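Local atomic coordinates of spartin (PDB entry 4U7I), a protein that acts as a lipophagy receptor and lipid transfer protein needed for lipid droplet turnover, and binds the ESCRT-III protein IST1 through its MIT domain. Residues E12-A17 with R69-K74; L25-D28 with E34-K37; H46-I51 with N81-L86. All blocks are in the same frame, centred on the assembly; numbering follows the deposited sequence.

Interaction 1: E12-A17 with R69-K74; sequences EAYKKA and RQMQQK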
loop_
_atom_site.group_PDB
_atom_site.type_symbol
_atom_site.label_atom_id
_atom_site.label_comp_id
_atom_site.label_asym_id
_atom_site.label_seq_id
_atom_site.Cartn_x
_atom_site.Cartn_y
_atom_site.Cartn_z
ATOM N N GLU A 12 7.808 -6.430 6.253
ATOM C CA GLU A 12 6.550 -6.955 6.794
ATOM C C GLU A 12 5.397 -6.042 6.416
ATOM O O GLU A 12 4.321 -6.511 6.056
ATOM C CB GLU A 12 6.599 -7.109 8.321
ATOM C CG GLU A 12 7.669 -8.049 8.881
ATOM C CD GLU A 12 7.960 -9.249 8.000
ATOM O OE1 GLU A 12 7.042 -10.065 7.773
ATOM O OE2 GLU A 12 9.118 -9.382 7.543
ATOM N N ALA A 13 5.630 -4.735 6.500
ATOM C CA ALA A 13 4.604 -3.754 6.177
ATOM C C ALA A 13 4.218 -3.832 4.710
ATOM O O ALA A 13 3.050 -3.722 4.357
ATOM C CB ALA A 13 5.084 -2.341 6.520
ATOM N N TYR A 14 5.224 -4.012 3.862
ATOM C CA TYR A 14 5.043 -4.144 2.419
ATOM C C TYR A 14 4.138 -5.325 2.075
ATOM O O TYR A 14 3.169 -5.192 1.312
ATOM C CB TYR A 14 6.427 -4.294 1.791
ATOM C CG TYR A 14 6.527 -4.402 0.290
ATOM C CD1 TYR A 14 6.511 -3.273 -0.518
ATOM C CD2 TYR A 14 6.754 -5.635 -0.312
ATOM C CE1 TYR A 14 6.662 -3.382 -1.901
ATOM C CE2 TYR A 14 6.900 -5.748 -1.683
ATOM C CZ TYR A 14 6.857 -4.629 -2.470
ATOM O OH TYR A 14 7.013 -4.776 -3.836
ATOM N N LYS A 15 4.434 -6.473 2.676
ATOM C CA LYS A 15 3.667 -7.689 2.418
ATOM C C LYS A 15 2.235 -7.589 2.935
ATOM O O LYS A 15 1.272 -7.960 2.239
ATOM C CB LYS A 15 4.365 -8.892 3.051
ATOM C CG LYS A 15 5.719 -9.207 2.451
ATOM C CD LYS A 15 6.370 -10.395 3.154
ATOM C CE LYS A 15 7.674 -10.789 2.483
ATOM N N LYS A 16 2.087 -7.108 4.168
ATOM C CA LYS A 16 0.752 -6.965 4.754
ATOM C C LYS A 16 -0.054 -5.901 4.032
ATOM O O LYS A 16 -1.256 -6.080 3.815
ATOM C CB LYS A 16 0.826 -6.625 6.246
ATOM C CG LYS A 16 1.076 -7.816 7.172
ATOM C CD LYS A 16 1.218 -7.365 8.630
ATOM C CE LYS A 16 0.659 -8.386 9.622
ATOM N N ALA A 17 0.580 -4.781 3.674
ATOM C CA ALA A 17 -0.157 -3.750 2.969
ATOM C C ALA A 17 -0.682 -4.305 1.664
ATOM O O ALA A 17 -1.823 -4.043 1.293
ATOM C CB ALA A 17 0.710 -2.516 2.713
ATOM N N ARG A 69 14.246 0.773 0.405
ATOM C CA ARG A 69 13.831 2.075 -0.107
ATOM C C ARG A 69 12.847 1.885 -1.250
ATOM O O ARG A 69 11.840 2.592 -1.333
ATOM C CB ARG A 69 15.044 2.901 -0.562
ATOM C CG ARG A 69 15.853 3.456 0.607
ATOM C CD ARG A 69 16.978 4.392 0.152
ATOM N NE ARG A 69 18.112 3.707 -0.465
ATOM C CZ ARG A 69 19.168 3.262 0.209
ATOM N NH1 ARG A 69 19.240 3.438 1.523
ATOM N NH2 ARG A 69 20.162 2.650 -0.427
ATOM N N GLN A 70 13.114 0.927 -2.128
ATOM C CA GLN A 70 12.233 0.743 -3.291
ATOM C C GLN A 70 10.865 0.241 -2.840
ATOM O O GLN A 70 9.826 0.590 -3.421
ATOM C CB GLN A 70 12.870 -0.210 -4.308
ATOM C CG GLN A 70 14.159 0.366 -4.911
ATOM C CD GLN A 70 14.562 -0.289 -6.213
ATOM O OE1 GLN A 70 13.936 -1.249 -6.660
ATOM N NE2 GLN A 70 15.614 0.237 -6.839
ATOM N N MET A 71 10.854 -0.567 -1.790
ATOM C CA MET A 71 9.586 -0.980 -1.206
ATOM C C MET A 71 8.810 0.227 -0.706
ATOM O O MET A 71 7.592 0.312 -0.878
ATOM C CB MET A 71 9.811 -1.963 -0.064
ATOM C CG MET A 71 10.190 -3.343 -0.537
ATOM S SD MET A 71 10.245 -4.492 0.853
ATOM C CE MET A 71 10.603 -6.020 -0.003
ATOM N N GLN A 72 9.515 1.163 -0.076
ATOM C CA GLN A 72 8.844 2.336 0.456
ATOM C C GLN A 72 8.344 3.231 -0.667
ATOM O O GLN A 72 7.296 3.867 -0.529
ATOM C CB GLN A 72 9.770 3.112 1.379
ATOM C CG GLN A 72 10.076 2.377 2.680
ATOM C CD GLN A 72 11.121 3.107 3.493
ATOM O OE1 GLN A 72 12.158 3.497 2.962
ATOM N NE2 GLN A 72 10.852 3.308 4.778
ATOM N N GLN A 73 9.090 3.283 -1.771
ATOM C CA GLN A 73 8.640 4.013 -2.957
ATOM C C GLN A 73 7.283 3.488 -3.391
ATOM O O GLN A 73 6.343 4.260 -3.606
ATOM C CB GLN A 73 9.626 3.881 -4.120
ATOM C CG GLN A 73 9.146 4.602 -5.370
ATOM C CD GLN A 73 10.188 4.709 -6.460
ATOM O OE1 GLN A 73 11.361 4.366 -6.270
ATOM N NE2 GLN A 73 9.768 5.208 -7.618
ATOM N N LYS A 74 7.194 2.168 -3.509
ATOM C CA LYS A 74 5.964 1.519 -3.953
ATOM C C LYS A 74 4.838 1.795 -2.975
ATOM O O LYS A 74 3.695 2.049 -3.368
ATOM C CB LYS A 74 6.161 0.008 -4.091
ATOM C CG LYS A 74 7.119 -0.417 -5.191
ATOM C CD LYS A 74 6.610 -0.003 -6.556
ATOM C CE LYS A 74 7.456 -0.622 -7.655
ATOM N NZ LYS A 74 7.133 -0.042 -8.984
#
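A Met-aromatic contact joins the first and third helices of the three-helix MIT domain: M71 of helix 63-90 lies across the ring of Y14 on helix 5-29. The two residues face each other directly, and their CA atoms are 6.6 Å apart. The side chains cross at about a right angle. M71 CG sits over the middle of one ring face, 3.7 Å from the centroid of the Y14 ring and 12° off its normal. This is a CH-pi contact. The sulfur follows over the same face, with M71 SD 4.0 Å from the Y14 ring centroid. The methionine chain is extended beyond CG, with chi3 at 177°. It therefore runs on over the ring, and its methyl CE comes to rest over CD2 of Y14. At the near side, M71 CB packs against Y14 CD1 at 3.6 Å. Y14 holds its CG anti to the backbone N (chi1 -178°), which carries the ring across to the third helix.

The same two helices form the groove that holds the bound IST1 peptide. The Y14 ring stacks with an aromatic side chain of that peptide, and I10 and R11 of helix 5-29 also touch M71. K74 takes a smaller part. Its chain bends at chi2 and leads away from Y14, and the partner of its NZ lies outside the two segments: an acidic side chain of the bound peptide, in a salt bridge. Its base stays at the tyrosine, where K74 CB lies at the ring edge, near the ring plane, 4.1 Å from Y14 CE1.

Interaction 2: L25-D28 with E34-K37; sequences LNTD and EEAK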
loop_
_atom_site.group_PDB
_atom_site.type_symbol
_atom_site.label_atom_id
_atom_site.label_comp_id
_atom_site.label_asym_id
_atom_site.label_seq_id
_atom_site.Cartn_x
_atom_site.Cartn_y
_atom_site.Cartn_z
ATOM N N LEU A 25 -9.197 -4.094 -3.132
ATOM C CA LEU A 25 -9.493 -3.970 -4.574
ATOM C C LEU A 25 -10.401 -5.097 -5.066
ATOM O O LEU A 25 -11.315 -4.859 -5.853
ATOM C CB LEU A 25 -8.210 -3.958 -5.397
ATOM C CG LEU A 25 -7.441 -2.646 -5.343
ATOM C CD1 LEU A 25 -6.017 -2.902 -5.783
ATOM C CD2 LEU A 25 -8.132 -1.623 -6.251
ATOM N N ASN A 26 -10.161 -6.329 -4.611
ATOM C CA ASN A 26 -11.057 -7.424 -4.988
ATOM C C ASN A 26 -12.502 -7.130 -4.605
ATOM O O ASN A 26 -13.422 -7.342 -5.407
ATOM C CB ASN A 26 -10.654 -8.758 -4.329
ATOM C CG ASN A 26 -9.470 -9.416 -5.000
ATOM O OD1 ASN A 26 -9.009 -8.976 -6.053
ATOM N ND2 ASN A 26 -8.973 -10.497 -4.391
ATOM N N THR A 27 -12.714 -6.674 -3.371
ATOM C CA THR A 27 -14.082 -6.457 -2.899
ATOM C C THR A 27 -14.688 -5.223 -3.541
ATOM O O THR A 27 -15.886 -5.166 -3.815
ATOM C CB THR A 27 -14.148 -6.343 -1.356
ATOM O OG1 THR A 27 -13.201 -5.383 -0.886
ATOM C CG2 THR A 27 -13.780 -7.690 -0.755
ATOM N N ASP A 28 -13.846 -4.240 -3.794
ATOM C CA ASP A 28 -14.278 -3.028 -4.483
ATOM C C ASP A 28 -14.769 -3.354 -5.898
ATOM O O ASP A 28 -15.827 -2.880 -6.338
ATOM C CB ASP A 28 -13.115 -2.032 -4.517
ATOM C CG ASP A 28 -13.572 -0.597 -4.681
ATOM O OD1 ASP A 28 -14.717 -0.395 -5.123
ATOM O OD2 ASP A 28 -12.776 0.325 -4.372
ATOM N N GLU A 34 -18.528 -1.586 1.605
ATOM C CA GLU A 34 -18.242 -1.540 3.031
ATOM C C GLU A 34 -17.030 -2.410 3.365
ATOM O O GLU A 34 -16.175 -2.007 4.152
ATOM C CB GLU A 34 -19.464 -1.967 3.835
ATOM C CG GLU A 34 -20.549 -0.906 3.846
ATOM C CD GLU A 34 -20.035 0.447 4.323
ATOM O OE1 GLU A 34 -19.383 0.503 5.391
ATOM O OE2 GLU A 34 -20.273 1.455 3.622
ATOM N N GLU A 35 -16.959 -3.598 2.762
ATOM C CA GLU A 35 -15.820 -4.489 2.951
ATOM C C GLU A 35 -14.558 -3.838 2.433
ATOM O O GLU A 35 -13.502 -3.905 3.066
ATOM C CB GLU A 35 -16.038 -5.818 2.233
ATOM C CG GLU A 35 -16.220 -7.005 3.136
ATOM C CD GLU A 35 -16.212 -8.306 2.362
ATOM O OE1 GLU A 35 -17.170 -8.538 1.596
ATOM O OE2 GLU A 35 -15.241 -9.083 2.503
ATOM N N ALA A 36 -14.666 -3.210 1.268
ATOM C CA ALA A 36 -13.512 -2.578 0.667
ATOM C C ALA A 36 -12.937 -1.513 1.593
ATOM O O ALA A 36 -11.725 -1.483 1.826
ATOM C CB ALA A 36 -13.877 -1.977 -0.674
ATOM N N LYS A 37 -13.795 -0.665 2.150
ATOM C CA LYS A 37 -13.313 0.427 2.995
ATOM C C LYS A 37 -12.554 -0.137 4.181
ATOM O O LYS A 37 -11.534 0.417 4.597
ATOM C CB LYS A 37 -14.481 1.306 3.476
ATOM C CG LYS A 37 -15.118 2.132 2.366
ATOM C CD LYS A 37 -16.090 3.177 2.903
ATOM C CE LYS A 37 -17.428 2.576 3.261
ATOM N NZ LYS A 37 -18.497 3.619 3.381
#
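T27 and D28, near the end of helix 5-29, pack on E35 and A36, near the start of helix 33-51. The contact closes the turn of the helical hairpin formed by the first two helices of the MIT domain. The closest backbone approach is D28 to A36, with CA atoms 5.2 Å apart.

The apolar packing centres on the small A36 side chain. A36 CB lies 3.9 Å from D28 CB. Beside it, E35 CB faces T27 CB at 4.1 Å. The side chains of T27 and E35 cross at about a right angle. Further out, a methyl meets a carboxylate oxygen, with T27 CG2 3.8 Å from E35 OE2.

The T27 hydroxyl sits closest to the second helix. T27 OG1 is 3.2 Å from A36 CA. It is also near the A36 amide, but the angle is poor and this is not a hydrogen bond. With chi1 at 51°, OG1 lies between the backbone N and the carbonyl carbon. There the hydroxyl is shared between two carbonyl oxygens of its own helix, those of K23 and G24.

The charged groups also find partners outside the facing residues. D28 OD2 makes a salt bridge to R85 of helix 63-90 and a hydrogen bond with Y40 OH. E35 OE2 is hydrogen-bonded to Y39 OH. On the side of helix 33-51 turned away from helix 5-29, K37 NZ makes a salt bridge of 2.8 Å to E34 OE2, met on the syn side and 27° out of the carboxylate plane.

The two segments thus meet through carbon packing and one hydroxyl. The buried D28 carboxylate is paired with R85, which probably helps it stay ionised.

Interaction 3: H46-I51 with N81-L86; sequences HLLRGI and NVRTRL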
loop_
_atom_site.group_PDB
_atom_site.type_symbol
_atom_site.label_atom_id
_atom_site.label_comp_id
_atom_site.label_asym_id
_atom_site.label_seq_id
_atom_site.Cartn_x
_atom_site.Cartn_y
_atom_site.Cartn_z
ATOM N N HIS A 46 -0.727 -0.294 7.556
ATOM C CA HIS A 46 0.528 -0.964 7.235
ATOM C C HIS A 46 1.403 -0.103 6.336
ATOM O O HIS A 46 2.624 -0.064 6.522
ATOM C CB HIS A 46 0.256 -2.314 6.582
ATOM C CG HIS A 46 -0.519 -3.242 7.462
ATOM N ND1 HIS A 46 -0.002 -3.749 8.632
ATOM C CD2 HIS A 46 -1.777 -3.726 7.364
ATOM C CE1 HIS A 46 -0.907 -4.515 9.215
ATOM N NE2 HIS A 46 -1.995 -4.517 8.467
ATOM N N LEU A 47 0.800 0.582 5.364
ATOM C CA LEU A 47 1.592 1.416 4.451
ATOM C C LEU A 47 2.291 2.516 5.243
ATOM O O LEU A 47 3.491 2.769 5.072
ATOM C CB LEU A 47 0.725 2.046 3.347
ATOM C CG LEU A 47 0.139 1.051 2.342
ATOM C CD1 LEU A 47 -1.015 1.683 1.609
ATOM C CD2 LEU A 47 1.217 0.624 1.362
ATOM N N LEU A 48 1.532 3.173 6.110
ATOM C CA LEU A 48 2.077 4.274 6.898
ATOM C C LEU A 48 3.271 3.828 7.725
ATOM O O LEU A 48 4.273 4.535 7.811
ATOM C CB LEU A 48 1.010 4.863 7.820
ATOM C CG LEU A 48 -0.069 5.738 7.182
ATOM C CD1 LEU A 48 -1.155 6.006 8.212
ATOM C CD2 LEU A 48 0.511 7.049 6.640
ATOM N N ARG A 49 3.169 2.649 8.327
ATOM C CA ARG A 49 4.250 2.175 9.178
ATOM C C ARG A 49 5.519 1.914 8.377
ATOM O O ARG A 49 6.611 2.298 8.794
ATOM C CB ARG A 49 3.843 0.903 9.912
ATOM C CG ARG A 49 4.927 0.395 10.852
ATOM C CD ARG A 49 4.433 -0.766 11.685
ATOM N NE ARG A 49 4.155 -1.941 10.864
ATOM C CZ ARG A 49 2.943 -2.293 10.445
ATOM N NH1 ARG A 49 1.886 -1.559 10.768
ATOM N NH2 ARG A 49 2.788 -3.384 9.706
ATOM N N GLY A 50 5.372 1.235 7.247
ATOM C CA GLY A 50 6.509 0.908 6.397
ATOM C C GLY A 50 7.197 2.161 5.883
ATOM O O GLY A 50 8.422 2.231 5.820
ATOM N N ILE A 51 6.400 3.162 5.529
ATOM C CA ILE A 51 6.921 4.409 4.970
ATOM C C ILE A 51 7.649 5.215 6.044
ATOM O O ILE A 51 8.596 5.955 5.757
ATOM C CB ILE A 51 5.775 5.235 4.339
ATOM C CG1 ILE A 51 5.284 4.540 3.071
ATOM C CG2 ILE A 51 6.224 6.649 4.011
ATOM C CD1 ILE A 51 3.885 4.990 2.614
ATOM N N ASN A 81 -2.961 6.273 -3.746
ATOM C CA ASN A 81 -4.114 5.698 -4.452
ATOM C C ASN A 81 -5.204 5.178 -3.513
ATOM O O ASN A 81 -6.395 5.396 -3.766
ATOM C CB ASN A 81 -3.665 4.573 -5.380
ATOM C CG ASN A 81 -2.760 5.069 -6.491
ATOM O OD1 ASN A 81 -2.829 6.234 -6.883
ATOM N ND2 ASN A 81 -1.900 4.196 -6.995
ATOM N N VAL A 82 -4.803 4.489 -2.445
ATOM C CA VAL A 82 -5.776 3.952 -1.481
ATOM C C VAL A 82 -6.502 5.087 -0.768
ATOM O O VAL A 82 -7.727 5.046 -0.569
ATOM C CB VAL A 82 -5.107 3.032 -0.429
ATOM C CG1 VAL A 82 -6.123 2.557 0.605
ATOM C CG2 VAL A 82 -4.466 1.828 -1.108
ATOM N N ARG A 83 -5.759 6.119 -0.389
ATOM C CA ARG A 83 -6.382 7.227 0.321
ATOM C C ARG A 83 -7.408 7.939 -0.564
ATOM O O ARG A 83 -8.475 8.351 -0.089
ATOM C CB ARG A 83 -5.315 8.195 0.832
ATOM C CG ARG A 83 -4.706 7.725 2.152
ATOM C CD ARG A 83 -3.732 8.727 2.753
ATOM N NE ARG A 83 -3.675 8.599 4.210
ATOM C CZ ARG A 83 -2.686 9.061 4.969
ATOM N NH1 ARG A 83 -1.647 9.676 4.414
ATOM N NH2 ARG A 83 -2.734 8.905 6.286
ATOM N N THR A 84 -7.096 8.056 -1.851
ATOM C CA THR A 84 -8.032 8.663 -2.797
ATOM C C THR A 84 -9.301 7.819 -2.911
ATOM O O THR A 84 -10.421 8.331 -2.790
ATOM C CB THR A 84 -7.401 8.822 -4.175
ATOM O OG1 THR A 84 -6.348 9.792 -4.093
ATOM C CG2 THR A 84 -8.440 9.274 -5.195
ATOM N N ARG A 85 -9.132 6.523 -3.138
ATOM C CA ARG A 85 -10.289 5.640 -3.310
ATOM C C ARG A 85 -11.129 5.592 -2.039
ATOM O O ARG A 85 -12.364 5.570 -2.084
ATOM C CB ARG A 85 -9.838 4.230 -3.702
ATOM C CG ARG A 85 -10.990 3.267 -3.958
ATOM C CD ARG A 85 -11.886 3.775 -5.097
ATOM N NE ARG A 85 -12.974 2.835 -5.385
ATOM C CZ ARG A 85 -13.925 3.050 -6.289
ATOM N NH1 ARG A 85 -13.925 4.178 -6.985
ATOM N NH2 ARG A 85 -14.879 2.146 -6.492
ATOM N N LEU A 86 -10.456 5.581 -0.898
ATOM C CA LEU A 86 -11.170 5.543 0.372
ATOM C C LEU A 86 -12.046 6.774 0.561
ATOM O O LEU A 86 -13.197 6.671 0.985
ATOM C CB LEU A 86 -10.181 5.412 1.528
ATOM C CG LEU A 86 -10.859 5.285 2.898
ATOM C CD1 LEU A 86 -11.829 4.111 2.934
ATOM C CD2 LEU A 86 -9.810 5.148 3.995
#
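R49 NH2 donates a hydrogen bond of 3.0 Å to H46 ND1, one turn back on helix 33-51 and beside the residues that meet helix 63-90. The bond is nearly straight, with an N-H...N angle of 167°. It lies in both planes: the two flat groups meet edge to edge, and the imidazole and guanidinium hold each other's rotation. The H46 ring also meets F20 of helix 5-29, with the planes about 15° apart.

The contact with 81-86 is made by L47 and L48, the two residues between H46 and R49. L48 CD2 lies 3.8 Å from R83 NH2, and L48 CD1 is equally near the same nitrogen. The leucine thus presents both methyls to the end of the arginine, and CD2 approaches the guanidinium obliquely. R83 reaches this far because its chain is extended from CG to NE. The two side chains cross at about a right angle on an exposed side of the domain.

These are the antiparallel second and third helices of the MIT three-helix bundle. The two segments are staggered along them, which leaves the CA atoms of L47 and V82 9.8 Å apart. The L47 and V82 side chains point toward each other's segment and meet only loosely, L47 CD1 4.4 Å from V82 CG2. V82 also packs on Y40, I44 and V21. L47 and V82 each also pack on an aromatic side chain of the bound IST1 peptide.

Overall arrangement
The three contacts pair the helices of the MIT domain. Interaction 1 joins helices 5-29 and 63-90, interaction 2 joins 5-29 and 33-51, and interaction 3 joins 33-51 and 63-90. Interaction 1 lies at the surface, interaction 2 is buried, and interaction 3 has one pair of each kind. The first uses sulfur and ring packing, the second carbon packing among fixed polar groups, the third a loose aliphatic touch and leucine methyls against a guanidinium. Interactions 1 and 3 touch through A13 on G50, A17 on L47 and a probable hydrogen bond from Q72 NE2 to G50 O. The D28 salt bridge to R85, then K37 against L86, links interactions 2 and 3. The bound peptide reaches all three.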